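Local coordinates for DUF5638 domain-containing protein (Legionella pneumophila subsp. pneumophila, PDB 5L1A) that is of unknown function, belongs to the DUF5638 family, and is represented here by the helical N-terminal part of a probable membrane protein, at residues 21-26 with 37-42. Sequence-based numbering, arbitrary orientation.
Sequences QLNQFF and QQLNQI
L22 meets L39 and I42 where two antiparallel helices joined by a short connection lie side by side, a compact instance of how an α-helical hairpin is closed by a few branched aliphatic side chains. The axes of 21-25 and 37-42 run at 163° and come no nearer than 11.6 Å, a wide spacing that the leucines bridge from both sides. L22 carries most of the first segment's share. Its CD1 lies 3.8 Å from CD1 of L39, and its CD2 approaches that same methyl at 4.0 Å, so the L39 methyl sits against the forked end of L22 while the two leucines point in opposing directions and overlap alongside one another. L39 arrives there because its CG stands anti to the backbone N (chi1 176°), which directs its branch toward helix 8-25. CD1 of L22 also reaches CG2 of I42, at 4.0 Å, the I42 side chain lying roughly perpendicular to that of L22; I42 offers this methyl while its longer branch, CG1 and CD1, turns off from helix 8-25.

One residue on, N23 marks the polar margin: its OD1 comes within 4.5 Å of CD2 of L39, a loose approach, and accepts a hydrogen bond from NZ of K43, a polar link between helix 8-25 and helix 33-51 at the exposed border of the contact. F26, just past the last turn of helix 8-25, where the backbone departs from helical torsions, keeps its ring on this side, with CD2 of L22 in plane at the ring edge, and packs edge-to-face with F35.

The apolar seam continues into the rest of the bundle: L22 and I42 also touch helix 56-77, through I70 and F69 respectively, while L39 and F26 touch helix 97-110, at F106 and C110, so the hairpin 8-25/33-51 packs against both of these helices.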
ATOM      1  N   GLN A  21       3.619   4.711   8.614  1.00 16.71           N
ATOM      2  CA  GLN A  21       2.241   4.671   9.083  1.00 19.23           C
ATOM      3  C   GLN A  21       1.744   3.239   9.246  1.00 19.85           C
ATOM      4  O   GLN A  21       0.970   2.956  10.167  1.00 22.04           O
ATOM      5  CB  GLN A  21       1.338   5.440   8.122  1.00 20.11           C
ATOM      6  CG  GLN A  21      -0.096   5.555   8.585  1.00 21.83           C
ATOM      7  CD  GLN A  21      -0.217   6.306   9.890  1.00 22.41           C
ATOM      8  OE1 GLN A  21      -0.109   7.530   9.924  1.00 22.42           O
ATOM      9  NE2 GLN A  21      -0.430   5.575  10.977  1.00 22.95           N
ATOM     10  N   LEU A  22       2.180   2.329   8.374  1.00 14.86           N
ATOM     11  CA  LEU A  22       1.804   0.929   8.525  1.00 16.60           C
ATOM     12  C   LEU A  22       2.391   0.340   9.799  1.00 19.07           C
ATOM     13  O   LEU A  22       1.695  -0.366  10.537  1.00 23.30           O
ATOM     14  CB  LEU A  22       2.251   0.125   7.304  1.00 18.27           C
ATOM     15  CG  LEU A  22       1.189  -0.192   6.250  1.00 19.47           C
ATOM     16  CD1 LEU A  22       1.770  -1.058   5.145  1.00 19.46           C
ATOM     17  CD2 LEU A  22      -0.034  -0.857   6.874  1.00 20.75           C
ATOM     18  N   ASN A  23       3.669   0.619  10.074  1.00 18.97           N
ATOM     19  CA  ASN A  23       4.285   0.117  11.300  1.00 20.12           C
ATOM     20  C   ASN A  23       3.563   0.643  12.534  1.00 21.10           C
ATOM     21  O   ASN A  23       3.320  -0.108  13.485  1.00 23.90           O
ATOM     22  CB  ASN A  23       5.766   0.498  11.351  1.00 20.71           C
ATOM     23  CG  ASN A  23       6.570  -0.119  10.225  1.00 20.46           C
ATOM     24  OD1 ASN A  23       6.102  -1.022   9.532  1.00 20.01           O
ATOM     25  ND2 ASN A  23       7.793   0.363  10.043  1.00 21.39           N
ATOM     26  N   GLN A  24       3.208   1.930  12.534  1.00 17.32           N
ATOM     27  CA  GLN A  24       2.569   2.520  13.707  1.00 18.07           C
ATOM     28  C   GLN A  24       1.162   1.974  13.919  1.00 17.63           C
ATOM     29  O   GLN A  24       0.685   1.933  15.058  1.00 18.41           O
ATOM     30  CB  GLN A  24       2.545   4.043  13.582  1.00 18.44           C
ATOM     31  CG  GLN A  24       3.923   4.683  13.625  1.00 20.54           C
ATOM     32  CD  GLN A  24       3.876   6.184  13.429  1.00 27.28           C
ATOM     33  OE1 GLN A  24       2.908   6.721  12.886  1.00 30.99           O
ATOM     34  NE2 GLN A  24       4.921   6.874  13.873  1.00 29.42           N
ATOM     35  N   PHE A  25       0.484   1.563  12.844  1.00 16.62           N
ATOM     36  CA  PHE A  25      -0.794   0.872  12.990  1.00 16.45           C
ATOM     37  C   PHE A  25      -0.644  -0.369  13.859  1.00 16.84           C
ATOM     38  O   PHE A  25      -1.403  -0.572  14.815  1.00 17.38           O
ATOM     39  CB  PHE A  25      -1.350   0.486  11.617  1.00 15.62           C
ATOM     40  CG  PHE A  25      -1.971   1.627  10.858  1.00 15.45           C
ATOM     41  CD1 PHE A  25      -2.472   2.736  11.520  1.00 16.15           C
ATOM     42  CD2 PHE A  25      -2.060   1.581   9.474  1.00 14.83           C
ATOM     43  CE1 PHE A  25      -3.047   3.783  10.817  1.00 16.26           C
ATOM     44  CE2 PHE A  25      -2.633   2.624   8.763  1.00 14.85           C
ATOM     45  CZ  PHE A  25      -3.126   3.728   9.436  1.00 15.57           C
ATOM     46  N   PHE A  26       0.335  -1.211  13.541  1.00 22.69           N
ATOM     47  CA  PHE A  26       0.549  -2.490  14.212  1.00 24.07           C
ATOM     48  C   PHE A  26       1.831  -2.380  15.031  1.00 29.84           C
ATOM     49  O   PHE A  26       2.895  -2.856  14.633  1.00 35.08           O
ATOM     50  CB  PHE A  26       0.621  -3.615  13.192  1.00 20.65           C
ATOM     51  CG  PHE A  26      -0.443  -3.541  12.138  1.00 17.83           C
ATOM     52  CD1 PHE A  26      -1.726  -4.002  12.396  1.00 18.10           C
ATOM     53  CD2 PHE A  26      -0.164  -3.009  10.892  1.00 16.43           C
ATOM     54  CE1 PHE A  26      -2.706  -3.935  11.430  1.00 18.80           C
ATOM     55  CE2 PHE A  26      -1.142  -2.936   9.921  1.00 17.06           C
ATOM     56  CZ  PHE A  26      -2.415  -3.400  10.189  1.00 18.22           C
ATOM     57  N   GLN A  37       4.696 -11.408   7.648  1.00 14.22           N
ATOM     58  CA  GLN A  37       5.033 -11.746   6.269  1.00 14.37           C
ATOM     59  C   GLN A  37       4.057 -11.101   5.294  1.00 15.32           C
ATOM     60  O   GLN A  37       4.452 -10.661   4.208  1.00 15.77           O
ATOM     61  CB  GLN A  37       5.059 -13.261   6.080  1.00 15.43           C
ATOM     62  CG  GLN A  37       6.154 -13.958   6.860  1.00 18.85           C
ATOM     63  CD  GLN A  37       7.549 -13.554   6.419  1.00 25.33           C
ATOM     64  OE1 GLN A  37       7.813 -13.376   5.228  1.00 30.54           O
ATOM     65  NE2 GLN A  37       8.452 -13.406   7.382  1.00 24.54           N
ATOM     66  N   GLN A  38       2.777 -11.034   5.666  1.00 14.19           N
ATOM     67  CA  GLN A  38       1.802 -10.354   4.822  1.00 12.57           C
ATOM     68  C   GLN A  38       2.028  -8.847   4.830  1.00 12.12           C
ATOM     69  O   GLN A  38       1.897  -8.186   3.794  1.00 12.15           O
ATOM     70  CB  GLN A  38       0.385 -10.698   5.282  1.00 12.43           C
ATOM     71  CG  GLN A  38       0.068 -12.183   5.190  1.00 13.29           C
ATOM     72  CD  GLN A  38      -1.253 -12.541   5.841  1.00 16.02           C
ATOM     73  OE1 GLN A  38      -1.698 -11.877   6.776  1.00 15.59           O
ATOM     74  NE2 GLN A  38      -1.889 -13.597   5.346  1.00 17.65           N
ATOM     75  N   LEU A  39       2.380  -8.291   5.994  1.00 11.54           N
ATOM     76  CA  LEU A  39       2.709  -6.873   6.075  1.00 10.99           C
ATOM     77  C   LEU A  39       3.919  -6.539   5.209  1.00 12.51           C
ATOM     78  O   LEU A  39       3.907  -5.550   4.466  1.00 13.44           O
ATOM     79  CB  LEU A  39       2.962  -6.480   7.530  1.00 13.82           C
ATOM     80  CG  LEU A  39       3.423  -5.042   7.768  1.00 15.15           C
ATOM     81  CD1 LEU A  39       2.357  -4.061   7.313  1.00 15.14           C
ATOM     82  CD2 LEU A  39       3.768  -4.826   9.229  1.00 15.46           C
ATOM     83  N   ASN A  40       4.974  -7.356   5.292  1.00 11.70           N
ATOM     84  CA  ASN A  40       6.157  -7.128   4.468  1.00 11.92           C
ATOM     85  C   ASN A  40       5.858  -7.322   2.990  1.00 11.87           C
ATOM     86  O   ASN A  40       6.467  -6.656   2.146  1.00 11.76           O
ATOM     87  CB  ASN A  40       7.292  -8.058   4.896  1.00 16.85           C
ATOM     88  CG  ASN A  40       7.981  -7.591   6.158  1.00 21.65           C
ATOM     89  OD1 ASN A  40       8.899  -6.773   6.108  1.00 25.94           O
ATOM     90  ND2 ASN A  40       7.547  -8.113   7.298  1.00 20.69           N
ATOM     91  N   GLN A  41       4.945  -8.234   2.658  1.00 12.07           N
ATOM     92  CA  GLN A  41       4.556  -8.421   1.265  1.00 12.19           C
ATOM     93  C   GLN A  41       3.877  -7.173   0.715  1.00 11.40           C
ATOM     94  O   GLN A  41       4.141  -6.761  -0.422  1.00 11.45           O
ATOM     95  CB  GLN A  41       3.640  -9.641   1.153  1.00 12.69           C
ATOM     96  CG  GLN A  41       3.238 -10.042  -0.256  1.00 13.14           C
ATOM     97  CD  GLN A  41       2.403 -11.316  -0.274  1.00 13.83           C
ATOM     98  OE1 GLN A  41       1.462 -11.469   0.507  1.00 13.57           O
ATOM     99  NE2 GLN A  41       2.754 -12.239  -1.158  1.00 14.84           N
ATOM    100  N   ILE A  42       3.011  -6.550   1.516  1.00 13.26           N
ATOM    101  CA  ILE A  42       2.334  -5.331   1.090  1.00 12.19           C
ATOM    102  C   ILE A  42       3.343  -4.218   0.841  1.00 12.52           C
ATOM    103  O   ILE A  42       3.295  -3.533  -0.188  1.00 12.66           O
ATOM    104  CB  ILE A  42       1.284  -4.910   2.135  1.00 12.96           C
ATOM    105  CG1 ILE A  42       0.025  -5.771   2.005  1.00 13.21           C
ATOM    106  CG2 ILE A  42       0.949  -3.439   1.987  1.00 13.07           C
ATOM    107  CD1 ILE A  42      -0.665  -5.641   0.659  1.00 12.22           C
TER